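Local coordinates for glycosyl hydrolase 25 (Streptococcus pneumoniae, PDB 4FF5), which probably hydrolyses glycosidic bonds of peptidoglycan, as family 25 lysozymes do, and is a virulence factor that takes part in host-cell invasion, at residues D56-Q61 against I79-S84; L153-K158 against I182-G187; N162-V167 against H194-G199; S203-S208 against Y226-Y231. All blocks are in the same frame, centred on the assembly; numbering follows the deposited sequence.

How the contacts relate
Three of the four contacts join neighbouring strands of one TIM-type barrel sheet. Along the chain, contact 1 pairs strands 54-57 and 77-84, contact 2 strands 151-155 and 182-186, and contact 4 strands 203-207 and 228-232. The centres of contacts 1 and 2 lie about 14 Å apart, those of contacts 2 and 4 about 10 Å. Contact 4 touches both other strand pairs: Y185 of contact 2 and D56 of contact 1 each reach Q230. Contact 3 sits outside the sheet, about 9 Å from contact 2 between centres, and its segments alternate with those of contact 2 along the chain. D56, D154 and E156 lie at the C-terminal strand ends, where family 25 enzymes have their active site, consistent with a shared role there.

Contact 1: residues D56-Q61 against I79-S84; sequences DLSGWQ and IVRVHS
D56 and L57 lie beside I79 and V80 as parallel strands, and this end of the contact is tight. L57 N donates to I79 O at 3.0 Å, and R81 N returns a bond to L57 O at 2.8 Å. D56 CB packs on I79 CB at 4.0 Å, but chi1 at 62° turns the D56 carboxylate off, and OD1 goes to the amides of N247 and Q230. Just past the strand, S58 suits a turn because it is small and polar. Its CB lies over one face of the R81 guanidinium, 3.7 Å from NE, while its OG accepts from W60 N at 3.1 Å to form an ST turn. R81 is long enough to follow the departing loop, and its NE is held by a salt bridge to D101. Packing slackens toward solvent, where W60 NE1 and R81 NH1 stay 4.1 Å apart with their planes 61° from each other. Water 1 accepts from both nitrogens in the planes of their groups. The two strands flank helix 68-73 in a beta-alpha-beta crossover, the opening unit of the TIM barrel, with D56 in a position consistent with the active site of family 25 enzymes.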
loop_
_atom_site.group_PDB
_atom_site.type_symbol
_atom_site.label_atom_id
_atom_site.label_comp_id
_atom_site.label_asym_id
_atom_site.label_seq_id
_atom_site.Cartn_x
_atom_site.Cartn_y
_atom_site.Cartn_z
ATOM N N ASP A 56 -6.620 1.714 0.224
ATOM C CA ASP A 56 -5.515 1.779 1.172
ATOM C C ASP A 56 -5.942 2.655 2.351
ATOM O O ASP A 56 -6.702 3.626 2.184
ATOM C CB ASP A 56 -4.176 2.185 0.529
ATOM C CG ASP A 56 -4.201 3.585 -0.085
ATOM O OD1 ASP A 56 -4.470 3.701 -1.305
ATOM O OD2 ASP A 56 -3.957 4.566 0.662
ATOM N N LEU A 57 -5.477 2.260 3.535
ATOM C CA LEU A 57 -5.913 2.807 4.806
ATOM C C LEU A 57 -4.704 2.967 5.690
ATOM O O LEU A 57 -3.708 2.240 5.539
ATOM C CB LEU A 57 -6.833 1.815 5.524
ATOM C CG LEU A 57 -8.195 1.492 4.982
ATOM C CD1 LEU A 57 -8.684 0.249 5.704
ATOM C CD2 LEU A 57 -9.134 2.663 5.246
ATOM N N SER A 58 -4.820 3.900 6.623
ATOM C CA SER A 58 -3.789 4.183 7.617
ATOM C C SER A 58 -4.489 4.530 8.946
ATOM O O SER A 58 -5.728 4.481 9.034
ATOM C CB SER A 58 -2.919 5.374 7.163
ATOM O OG SER A 58 -3.643 6.581 7.303
ATOM N N GLY A 59 -3.700 4.934 9.940
ATOM C CA GLY A 59 -4.219 5.407 11.219
ATOM C C GLY A 59 -5.093 6.649 11.132
ATOM O O GLY A 59 -5.824 6.944 12.074
ATOM N N TRP A 60 -5.016 7.382 10.012
ATOM C CA TRP A 60 -5.944 8.500 9.721
ATOM C C TRP A 60 -7.377 8.094 9.474
ATOM O O TRP A 60 -8.288 8.930 9.522
ATOM C CB TRP A 60 -5.412 9.331 8.546
ATOM C CG TRP A 60 -4.105 10.004 8.892
ATOM C CD1 TRP A 60 -2.842 9.750 8.364
ATOM C CD2 TRP A 60 -3.898 11.059 9.887
ATOM N NE1 TRP A 60 -1.897 10.566 8.946
ATOM C CE2 TRP A 60 -2.470 11.373 9.865
ATOM C CE3 TRP A 60 -4.732 11.756 10.764
ATOM C CZ2 TRP A 60 -1.917 12.337 10.702
ATOM C CZ3 TRP A 60 -4.161 12.727 11.597
ATOM C CH2 TRP A 60 -2.788 13.009 11.562
ATOM N N GLN A 61 -7.591 6.815 9.173
ATOM C CA GLN A 61 -8.924 6.238 9.109
ATOM C C GLN A 61 -9.184 5.425 10.382
ATOM O O GLN A 61 -8.682 4.317 10.520
ATOM C CB GLN A 61 -9.062 5.357 7.865
ATOM C CG GLN A 61 -9.069 6.131 6.559
ATOM C CD GLN A 61 -7.706 6.690 6.187
ATOM O OE1 GLN A 61 -6.708 5.978 6.197
ATOM N NE2 GLN A 61 -7.660 7.981 5.872
ATOM N N ILE A 79 -4.797 -2.264 1.343
ATOM C CA ILE A 79 -3.386 -2.083 1.605
ATOM C C ILE A 79 -3.256 -1.170 2.817
ATOM O O ILE A 79 -3.659 -0.005 2.772
ATOM C CB ILE A 79 -2.651 -1.481 0.390
ATOM C CG1 ILE A 79 -2.926 -2.305 -0.877
ATOM C CG2 ILE A 79 -1.157 -1.446 0.650
ATOM C CD1 ILE A 79 -2.121 -1.840 -2.085
ATOM N N VAL A 80 -2.665 -1.698 3.882
ATOM C CA VAL A 80 -2.733 -1.052 5.217
ATOM C C VAL A 80 -1.369 -0.456 5.624
ATOM O O VAL A 80 -0.338 -1.121 5.496
ATOM C CB VAL A 80 -3.217 -2.081 6.286
ATOM C CG1 VAL A 80 -3.129 -1.510 7.709
ATOM C CG2 VAL A 80 -4.661 -2.498 6.002
ATOM N N ARG A 81 -1.355 0.773 6.127
ATOM C CA ARG A 81 -0.100 1.395 6.546
ATOM C C ARG A 81 0.363 0.818 7.874
ATOM O O ARG A 81 -0.418 0.767 8.820
ATOM C CB ARG A 81 -0.244 2.896 6.712
ATOM C CG ARG A 81 1.112 3.572 6.838
ATOM C CD ARG A 81 0.980 5.074 7.019
ATOM N NE ARG A 81 0.532 5.448 8.368
ATOM C CZ ARG A 81 0.519 6.696 8.836
ATOM N NH1 ARG A 81 0.958 7.693 8.080
ATOM N NH2 ARG A 81 0.076 6.956 10.071
ATOM N N VAL A 82 1.619 0.385 7.930
ATOM C CA VAL A 82 2.209 -0.156 9.175
ATOM C C VAL A 82 3.266 0.805 9.760
ATOM O O VAL A 82 3.401 0.964 10.987
ATOM C CB VAL A 82 2.752 -1.589 8.922
ATOM C CG1 VAL A 82 3.492 -2.171 10.133
ATOM C CG2 VAL A 82 1.587 -2.504 8.559
ATOM N N HIS A 83 4.010 1.470 8.877
ATOM C CA HIS A 83 5.062 2.362 9.324
ATOM C C HIS A 83 5.045 3.666 8.571
ATOM O O HIS A 83 4.847 3.691 7.353
ATOM C CB HIS A 83 6.403 1.655 9.133
ATOM C CG HIS A 83 7.550 2.275 9.891
ATOM N ND1 HIS A 83 8.430 3.101 9.317
ATOM C CD2 HIS A 83 7.939 2.156 11.223
ATOM C CE1 HIS A 83 9.346 3.488 10.216
ATOM N NE2 HIS A 83 9.041 2.919 11.387
ATOM N N SER A 84 5.244 4.767 9.281
ATOM C CA SER A 84 5.800 5.949 8.613
ATOM C C SER A 84 7.178 6.348 9.121
ATOM O O SER A 84 7.426 6.431 10.338
ATOM C CB SER A 84 4.873 7.140 8.703
ATOM O OG SER A 84 5.612 8.268 8.257
HETATM O O HOH W 1 0.921 10.664 9.153
#

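Contact 2: residues L153-K158 against I182-G187; sequences LDVEDK and IGIYVG
Y185 stands beside D154 on one face of the sheet, and its ring can be followed outward along the neighbouring strand. CB rests 3.7 Å from L153 O, just beyond the backbone. With CG anti to the backbone N (chi1 167°), the ring runs alongside D154, the two side chains extending out together. CD2 comes within 3.2 Å of D154 OD1, the carboxylate standing 76° from the ring plane. Next, CE2 lies 3.6 Å from E156 OE2, whose carboxylate plane is turned only 21° from that of the ring. Tyrosine suits the place by pairing a flat ring with a hydroxyl at its tip: OH hydrogen-bonds to Q230, and W205 meets the ring edge-to-face, so Y185 is fixed in rotation as well as position.

Beneath runs a parallel ladder in which L153 N donates to G183 O, Y185 N to L153 O and V155 N to Y185 O. The other face is aliphatic, as befits a side buried against helix 163-177: L153 CD1 touches I182 CG2 at 3.7 Å and V155 CG2 meets I184 CD1 at 3.9 Å. Where the strands part, water 2 bridges V155 O and G187 N. D154, V155 and E156 form a D-x-E pattern at the end of strand 151-155, as in family 25 lysozymes, consistent with an active-site position in this barrel.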
loop_
_atom_site.group_PDB
_atom_site.type_symbol
_atom_site.label_atom_id
_atom_site.label_comp_id
_atom_site.label_asym_id
_atom_site.label_seq_id
_atom_site.Cartn_x
_atom_site.Cartn_y
_atom_site.Cartn_z
ATOM N N LEU A 153 6.590 -0.103 -0.602
ATOM C CA LEU A 153 7.365 1.065 -0.202
ATOM C C LEU A 153 6.698 2.286 -0.784
ATOM O O LEU A 153 6.651 2.435 -2.011
ATOM C CB LEU A 153 8.801 0.969 -0.769
ATOM C CG LEU A 153 9.801 0.165 0.091
ATOM C CD1 LEU A 153 9.424 -1.308 0.173
ATOM C CD2 LEU A 153 11.219 0.378 -0.433
ATOM N N ASP A 154 6.146 3.132 0.079
ATOM C CA ASP A 154 5.499 4.379 -0.342
ATOM C C ASP A 154 6.577 5.465 -0.382
ATOM O O ASP A 154 7.045 5.930 0.658
ATOM C CB ASP A 154 4.337 4.718 0.617
ATOM C CG ASP A 154 3.842 6.160 0.480
ATOM O OD1 ASP A 154 4.287 6.890 -0.420
ATOM O OD2 ASP A 154 3.050 6.589 1.321
ATOM N N VAL A 155 6.994 5.834 -1.594
ATOM C CA VAL A 155 8.090 6.775 -1.779
ATOM C C VAL A 155 7.530 8.097 -2.295
ATOM O O VAL A 155 6.967 8.143 -3.397
ATOM C CB VAL A 155 9.119 6.216 -2.788
ATOM C CG1 VAL A 155 10.252 7.211 -3.014
ATOM C CG2 VAL A 155 9.669 4.883 -2.281
ATOM N N GLU A 156 7.653 9.177 -1.534
ATOM C CA GLU A 156 7.144 10.435 -2.084
ATOM C C GLU A 156 7.838 11.727 -1.721
ATOM O O GLU A 156 7.509 12.775 -2.272
ATOM C CB GLU A 156 5.651 10.572 -1.880
ATOM C CG GLU A 156 5.193 10.468 -0.446
ATOM C CD GLU A 156 3.664 10.305 -0.385
ATOM O OE1 GLU A 156 3.010 11.333 -0.236
ATOM O OE2 GLU A 156 3.110 9.179 -0.495
ATOM N N ASP A 157 8.783 11.686 -0.810
ATOM C CA ASP A 157 9.677 12.833 -0.766
ATOM C C ASP A 157 11.123 12.494 -0.526
ATOM O O ASP A 157 11.466 11.407 -0.023
ATOM C CB ASP A 157 9.158 13.940 0.138
ATOM C CG ASP A 157 8.552 13.411 1.377
ATOM O OD1 ASP A 157 7.444 13.891 1.721
ATOM O OD2 ASP A 157 9.173 12.489 1.961
ATOM N N LYS A 158 11.969 13.430 -0.943
ATOM C CA LYS A 158 13.401 13.209 -0.946
ATOM C C LYS A 158 13.918 13.416 0.458
ATOM O O LYS A 158 13.954 14.548 0.954
ATOM C CB LYS A 158 14.091 14.167 -1.916
ATOM C CG LYS A 158 15.557 13.812 -2.122
ATOM C CD LYS A 158 16.353 14.959 -2.707
ATOM C CE LYS A 158 17.085 15.734 -1.625
ATOM N NZ LYS A 158 17.965 16.774 -2.237
ATOM N N ILE A 182 7.757 -7.427 -2.893
ATOM C CA ILE A 182 8.165 -6.071 -2.510
ATOM C C ILE A 182 7.917 -5.115 -3.681
ATOM O O ILE A 182 8.618 -5.161 -4.705
ATOM C CB ILE A 182 9.638 -5.968 -2.070
ATOM C CG1 ILE A 182 9.993 -7.029 -1.023
ATOM C CG2 ILE A 182 9.910 -4.603 -1.453
ATOM C CD1 ILE A 182 11.453 -6.928 -0.606
ATOM N N GLY A 183 6.919 -4.252 -3.507
ATOM C CA GLY A 183 6.528 -3.341 -4.572
ATOM C C GLY A 183 6.847 -1.923 -4.189
ATOM O O GLY A 183 7.110 -1.628 -3.013
ATOM N N ILE A 184 6.840 -1.035 -5.180
ATOM C CA ILE A 184 7.102 0.390 -4.915
ATOM C C ILE A 184 5.924 1.259 -5.387
ATOM O O ILE A 184 5.440 1.102 -6.481
ATOM C CB ILE A 184 8.444 0.886 -5.554
ATOM C CG1 ILE A 184 8.648 2.381 -5.231
ATOM C CG2 ILE A 184 8.452 0.624 -7.074
ATOM C CD1 ILE A 184 10.028 2.922 -5.575
ATOM N N TYR A 185 5.454 2.140 -4.503
ATOM C CA TYR A 185 4.543 3.212 -4.848
ATOM C C TYR A 185 5.348 4.510 -5.041
ATOM O O TYR A 185 6.097 4.940 -4.151
ATOM C CB TYR A 185 3.517 3.358 -3.723
ATOM C CG TYR A 185 2.644 4.601 -3.720
ATOM C CD1 TYR A 185 1.332 4.546 -4.158
ATOM C CD2 TYR A 185 3.132 5.824 -3.236
ATOM C CE1 TYR A 185 0.511 5.668 -4.095
ATOM C CE2 TYR A 185 2.319 6.953 -3.180
ATOM C CZ TYR A 185 1.025 6.875 -3.611
ATOM O OH TYR A 185 0.230 8.010 -3.541
ATOM N N VAL A 186 5.205 5.118 -6.216
ATOM C CA VAL A 186 5.938 6.359 -6.505
ATOM C C VAL A 186 5.230 7.139 -7.621
ATOM O O VAL A 186 4.729 6.539 -8.574
ATOM C CB VAL A 186 7.441 6.054 -6.812
ATOM C CG1 VAL A 186 7.629 5.156 -8.035
ATOM C CG2 VAL A 186 8.265 7.339 -6.932
ATOM N N GLY A 187 5.171 8.462 -7.494
ATOM C CA GLY A 187 4.590 9.291 -8.569
ATOM C C GLY A 187 5.548 9.342 -9.754
ATOM O O GLY A 187 6.768 9.135 -9.601
HETATM O O HOH W 2 6.041 9.848 -5.214
HETATM O O HOH W 3 -0.050 8.299 -0.079
#

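Contact 3: residues N162-V167 against H194-G199; sequences NMNEGV and HSIDTG
N164, in the first turn of helix 163-177, meets the Schellman motif that ends helix 188-193, so the contact ties two outer helices of the TIM barrel together. S195 is the C-prime residue of that motif; its positive phi lets the chain curl back, with I196 N bonding to M191 O, before running past N164. Asparagine suits this place because a short amide can reach the passing backbone. CG lies anti to the backbone N (chi1 -173°), which carries the amide out from the helix until CG is 3.2 Å from S195 O. OD1 then accepts from D197 N at 2.8 Å. The bond is nearly straight at the hydrogen, 170°, yet the donor stands above the carbonyl plane, 54° out of it.

I196 supplies the apolar half. Its CD1 fits against the helix start, 3.7 Å from N164 N and 4.0 Å from M163 CB, with V167 CG2 a little farther along; F190 and I184 receive the same side chain, which suits a branched aliphatic residue.

Waters fill the polar margin. The helix's first amides have no earlier turn to bond to, and solvent serves them: water 4 accepts from M163 N and also bonds to H194 ND1, while water 5 accepts from N164 N and donates to H194 O at 2.7 Å. D197 itself, having bonded N164 through its backbone N, closes an Asx turn, its OD1 accepting from G199 N at 3.0 Å, with the donor above the carboxylate plane.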
loop_
_atom_site.group_PDB
_atom_site.type_symbol
_atom_site.label_atom_id
_atom_site.label_comp_id
_atom_site.label_asym_id
_atom_site.label_seq_id
_atom_site.Cartn_x
_atom_site.Cartn_y
_atom_site.Cartn_z
ATOM N N ASN A 162 20.717 10.988 -2.412
ATOM C CA ASN A 162 20.485 9.994 -3.453
ATOM C C ASN A 162 19.310 9.136 -2.977
ATOM O O ASN A 162 19.489 8.084 -2.335
ATOM C CB ASN A 162 21.748 9.152 -3.723
ATOM C CG ASN A 162 21.665 8.322 -5.011
ATOM O OD1 ASN A 162 22.639 8.237 -5.781
ATOM N ND2 ASN A 162 20.538 7.692 -5.240
ATOM N N MET A 163 18.106 9.617 -3.270
ATOM C CA MET A 163 16.901 8.921 -2.862
ATOM C C MET A 163 16.816 7.528 -3.498
ATOM O O MET A 163 16.323 6.604 -2.858
ATOM C CB MET A 163 15.647 9.770 -3.162
ATOM C CG MET A 163 14.424 9.395 -2.343
ATOM S SD MET A 163 14.721 9.376 -0.556
ATOM C CE MET A 163 13.213 8.503 -0.104
ATOM N N ASN A 164 17.311 7.368 -4.730
ATOM C CA ASN A 164 17.297 6.052 -5.389
ATOM C C ASN A 164 18.068 5.007 -4.575
ATOM O O ASN A 164 17.599 3.883 -4.378
ATOM C CB ASN A 164 17.849 6.116 -6.819
ATOM C CG ASN A 164 17.686 4.797 -7.568
ATOM O OD1 ASN A 164 16.665 4.124 -7.443
ATOM N ND2 ASN A 164 18.690 4.437 -8.375
ATOM N N GLU A 165 19.228 5.413 -4.068
ATOM C CA GLU A 165 20.059 4.549 -3.219
ATOM C C GLU A 165 19.377 4.217 -1.881
ATOM O O GLU A 165 19.363 3.056 -1.454
ATOM C CB GLU A 165 21.416 5.195 -2.959
ATOM C CG GLU A 165 22.398 5.041 -4.100
ATOM N N GLY A 166 18.806 5.230 -1.236
ATOM C CA GLY A 166 18.109 5.020 0.029
ATOM C C GLY A 166 16.927 4.079 -0.120
ATOM O O GLY A 166 16.700 3.208 0.734
ATOM N N VAL A 167 16.170 4.250 -1.207
ATOM C CA VAL A 167 15.026 3.373 -1.496
ATOM C C VAL A 167 15.517 1.930 -1.648
ATOM O O VAL A 167 14.926 1.000 -1.087
ATOM C CB VAL A 167 14.261 3.837 -2.747
ATOM C CG1 VAL A 167 13.317 2.744 -3.251
ATOM C CG2 VAL A 167 13.497 5.124 -2.435
ATOM N N HIS A 194 14.218 11.899 -9.522
ATOM C CA HIS A 194 15.263 11.297 -8.700
ATOM C C HIS A 194 15.776 10.001 -9.240
ATOM O O HIS A 194 16.484 9.273 -8.538
ATOM C CB HIS A 194 14.793 11.162 -7.261
ATOM C CG HIS A 194 14.400 12.476 -6.650
ATOM N ND1 HIS A 194 15.307 13.321 -6.103
ATOM C CD2 HIS A 194 13.163 13.100 -6.541
ATOM C CE1 HIS A 194 14.671 14.420 -5.653
ATOM N NE2 HIS A 194 13.361 14.282 -5.911
ATOM N N SER A 195 15.455 9.711 -10.502
ATOM C CA SER A 195 15.941 8.496 -11.140
ATOM C C SER A 195 15.690 7.264 -10.269
ATOM O O SER A 195 16.570 6.407 -10.129
ATOM C CB SER A 195 17.446 8.616 -11.435
ATOM O OG SER A 195 17.712 9.695 -12.305
ATOM N N ILE A 196 14.494 7.195 -9.682
ATOM C CA ILE A 196 14.107 6.068 -8.837
ATOM C C ILE A 196 13.912 4.846 -9.719
ATOM O O ILE A 196 12.977 4.784 -10.529
ATOM C CB ILE A 196 12.798 6.315 -8.058
ATOM C CG1 ILE A 196 12.842 7.618 -7.233
ATOM C CG2 ILE A 196 12.501 5.110 -7.170
ATOM C CD1 ILE A 196 13.836 7.641 -6.086
ATOM N N ASP A 197 14.818 3.898 -9.549
ATOM C CA ASP A 197 14.831 2.655 -10.307
ATOM C C ASP A 197 13.807 1.708 -9.720
ATOM O O ASP A 197 13.883 1.348 -8.540
ATOM C CB ASP A 197 16.221 2.044 -10.194
ATOM C CG ASP A 197 16.472 0.931 -11.205
ATOM O OD1 ASP A 197 15.524 0.425 -11.847
ATOM O OD2 ASP A 197 17.655 0.563 -11.345
ATOM N N THR A 198 12.846 1.292 -10.532
ATOM C CA THR A 198 11.825 0.359 -10.048
ATOM C C THR A 198 12.142 -1.109 -10.418
ATOM O O THR A 198 11.404 -2.019 -10.033
ATOM C CB THR A 198 10.418 0.739 -10.551
ATOM O OG1 THR A 198 10.320 0.490 -11.963
ATOM C CG2 THR A 198 10.115 2.220 -10.265
ATOM N N GLY A 199 13.233 -1.312 -11.155
ATOM C CA GLY A 199 13.572 -2.611 -11.767
ATOM C C GLY A 199 13.628 -3.810 -10.828
ATOM O O GLY A 199 13.194 -4.901 -11.175
HETATM O O HOH W 4 17.724 11.919 -5.172
HETATM O O HOH W 5 18.274 9.492 -6.518
HETATM O O HOH W 6 15.280 2.131 -6.107
#

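Contact 4: residues S203-S208 against Y226-Y231; sequences SVWIPS and YDIHQY
The imidazole of H229 meets S208 and I206 with its edge: NE2 donates to S208 O at 2.9 Å, meeting a lone pair of that oxygen in the carbonyl plane, while I206 O and S208 N also lie in the ring plane. Over one face of the imidazole sits Y231 CB. Histidine fits because a flat ring can slip beside the strand and still offer an N-H to the carbonyl where the strand ends. The W205 indole has I228 O near its plane at one edge, and Q230 CB approaches NE1 to 3.7 Å. Its ring stands 80° from the Q230 amide, and W152 adds an edge-to-face contact; NE1 itself bonds to N247. W205 CB packs on I228 CG2 at 3.5 Å.

Strands 203-207 and 228-232 of the barrel are joined by a loop without a helix, as in the (beta/alpha)5(beta)3 fold of family 25. I206 N donates to I228 O, Q230 N to I206 O and S208 N to Q230 O. P207, which has no N-H, costs this ladder nothing, since its neighbours carry the bonds; P207 CB lies 3.5 Å from Q230 OE1, which accepts a hydrogen bond from Y209. Near the N-terminal ends of the strands, I206 CD1 presses on Y226 CB at 3.7 Å, and D227 N bonds to V204 O. S203 OG donates to the anti side of D227 OD2, 26° out of the carboxylate plane; K261 is the salt-bridge partner of that oxygen.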
loop_
_atom_site.group_PDB
_atom_site.type_symbol
_atom_site.label_atom_id
_atom_site.label_comp_id
_atom_site.label_asym_id
_atom_site.label_seq_id
_atom_site.Cartn_x
_atom_site.Cartn_y
_atom_site.Cartn_z
ATOM N N SER A 203 6.532 -5.266 -8.178
ATOM C CA SER A 203 5.369 -4.551 -8.708
ATOM C C SER A 203 5.525 -3.036 -8.534
ATOM O O SER A 203 6.317 -2.572 -7.706
ATOM C CB SER A 203 4.087 -5.006 -8.003
ATOM O OG SER A 203 2.928 -4.431 -8.606
ATOM N N VAL A 204 4.750 -2.279 -9.308
ATOM C CA VAL A 204 4.763 -0.819 -9.237
ATOM C C VAL A 204 3.339 -0.316 -9.063
ATOM O O VAL A 204 2.398 -0.793 -9.721
ATOM C CB VAL A 204 5.456 -0.169 -10.465
ATOM C CG1 VAL A 204 5.463 1.355 -10.321
ATOM C CG2 VAL A 204 6.895 -0.690 -10.598
ATOM N N TRP A 205 3.188 0.663 -8.177
ATOM C CA TRP A 205 1.895 1.221 -7.852
ATOM C C TRP A 205 2.042 2.704 -8.008
ATOM O O TRP A 205 3.006 3.287 -7.484
ATOM C CB TRP A 205 1.627 0.804 -6.414
ATOM C CG TRP A 205 0.435 1.366 -5.720
ATOM C CD1 TRP A 205 -0.710 1.966 -6.268
ATOM C CD2 TRP A 205 0.214 1.325 -4.285
ATOM N NE1 TRP A 205 -1.597 2.302 -5.260
ATOM C CE2 TRP A 205 -1.077 1.977 -4.044
ATOM C CE3 TRP A 205 0.968 0.881 -3.198
ATOM C CZ2 TRP A 205 -1.607 2.112 -2.761
ATOM C CZ3 TRP A 205 0.429 1.040 -1.909
ATOM C CH2 TRP A 205 -0.822 1.651 -1.705
ATOM N N ILE A 206 1.170 3.335 -8.798
ATOM C CA ILE A 206 1.371 4.765 -9.115
ATOM C C ILE A 206 0.126 5.610 -8.852
ATOM O O ILE A 206 -0.974 5.275 -9.317
ATOM C CB ILE A 206 1.881 5.013 -10.577
ATOM C CG1 ILE A 206 3.165 4.230 -10.868
ATOM C CG2 ILE A 206 2.123 6.510 -10.831
ATOM C CD1 ILE A 206 3.648 4.281 -12.321
ATOM N N PRO A 207 0.298 6.736 -8.121
ATOM C CA PRO A 207 -0.847 7.636 -7.958
ATOM C C PRO A 207 -1.033 8.578 -9.160
ATOM O O PRO A 207 -0.053 9.067 -9.727
ATOM C CB PRO A 207 -0.474 8.445 -6.719
ATOM C CG PRO A 207 1.051 8.521 -6.774
ATOM C CD PRO A 207 1.491 7.195 -7.363
ATOM N N SER A 208 -2.283 8.831 -9.541
ATOM C CA SER A 208 -2.575 9.931 -10.479
ATOM C C SER A 208 -4.039 10.315 -10.302
ATOM O O SER A 208 -4.914 9.521 -10.611
ATOM C CB SER A 208 -2.312 9.502 -11.923
ATOM O OG SER A 208 -2.574 10.561 -12.827
ATOM N N TYR A 226 3.063 -0.445 -14.858
ATOM C CA TYR A 226 2.604 -0.539 -13.470
ATOM C C TYR A 226 1.398 -1.507 -13.324
ATOM O O TYR A 226 0.629 -1.720 -14.272
ATOM C CB TYR A 226 2.282 0.872 -12.978
ATOM C CG TYR A 226 1.207 1.541 -13.812
ATOM C CD1 TYR A 226 -0.142 1.430 -13.465
ATOM C CD2 TYR A 226 1.541 2.270 -14.963
ATOM C CE1 TYR A 226 -1.129 2.010 -14.245
ATOM C CE2 TYR A 226 0.559 2.837 -15.762
ATOM C CZ TYR A 226 -0.771 2.712 -15.395
ATOM O OH TYR A 226 -1.745 3.310 -16.155
ATOM N N ASP A 227 1.233 -2.067 -12.123
ATOM C CA ASP A 227 0.172 -3.031 -11.854
ATOM C C ASP A 227 -1.079 -2.391 -11.272
ATOM O O ASP A 227 -2.191 -2.904 -11.419
ATOM C CB ASP A 227 0.671 -4.072 -10.850
ATOM C CG ASP A 227 1.611 -5.077 -11.461
ATOM O OD1 ASP A 227 1.607 -5.246 -12.694
ATOM O OD2 ASP A 227 2.350 -5.727 -10.694
ATOM N N ILE A 228 -0.905 -1.276 -10.575
ATOM C CA ILE A 228 -2.016 -0.739 -9.783
ATOM C C ILE A 228 -1.896 0.796 -9.720
ATOM O O ILE A 228 -0.797 1.347 -9.687
ATOM C CB ILE A 228 -2.091 -1.450 -8.392
ATOM C CG1 ILE A 228 -3.255 -0.918 -7.531
ATOM C CG2 ILE A 228 -0.733 -1.455 -7.687
ATOM C CD1 ILE A 228 -3.667 -1.844 -6.394
ATOM N N HIS A 229 -3.054 1.447 -9.749
ATOM C CA HIS A 229 -3.190 2.888 -9.910
ATOM C C HIS A 229 -4.012 3.462 -8.785
ATOM O O HIS A 229 -5.185 3.105 -8.585
ATOM C CB HIS A 229 -3.808 3.164 -11.284
ATOM C CG HIS A 229 -4.327 4.571 -11.485
ATOM N ND1 HIS A 229 -5.360 4.838 -12.311
ATOM C CD2 HIS A 229 -3.909 5.806 -10.961
ATOM C CE1 HIS A 229 -5.611 6.157 -12.303
ATOM N NE2 HIS A 229 -4.719 6.754 -11.486
ATOM N N GLN A 230 -3.403 4.358 -8.023
ATOM C CA GLN A 230 -4.131 5.071 -6.999
ATOM C C GLN A 230 -4.822 6.275 -7.638
ATOM O O GLN A 230 -4.154 7.255 -7.989
ATOM C CB GLN A 230 -3.182 5.545 -5.917
ATOM C CG GLN A 230 -3.925 5.964 -4.650
ATOM C CD GLN A 230 -2.973 6.516 -3.623
ATOM O OE1 GLN A 230 -2.348 7.579 -3.845
ATOM N NE2 GLN A 230 -2.877 5.837 -2.468
ATOM N N TYR A 231 -6.144 6.215 -7.806
ATOM C CA TYR A 231 -6.795 7.215 -8.666
ATOM C C TYR A 231 -7.436 8.424 -7.974
ATOM O O TYR A 231 -7.764 9.410 -8.635
ATOM C CB TYR A 231 -7.764 6.563 -9.668
ATOM C CG TYR A 231 -9.049 5.961 -9.099
ATOM C CD1 TYR A 231 -10.142 6.761 -8.776
ATOM C CD2 TYR A 231 -9.176 4.576 -8.943
ATOM C CE1 TYR A 231 -11.329 6.211 -8.285
ATOM C CE2 TYR A 231 -10.355 4.011 -8.463
ATOM C CZ TYR A 231 -11.423 4.822 -8.150
ATOM O OH TYR A 231 -12.585 4.240 -7.680
#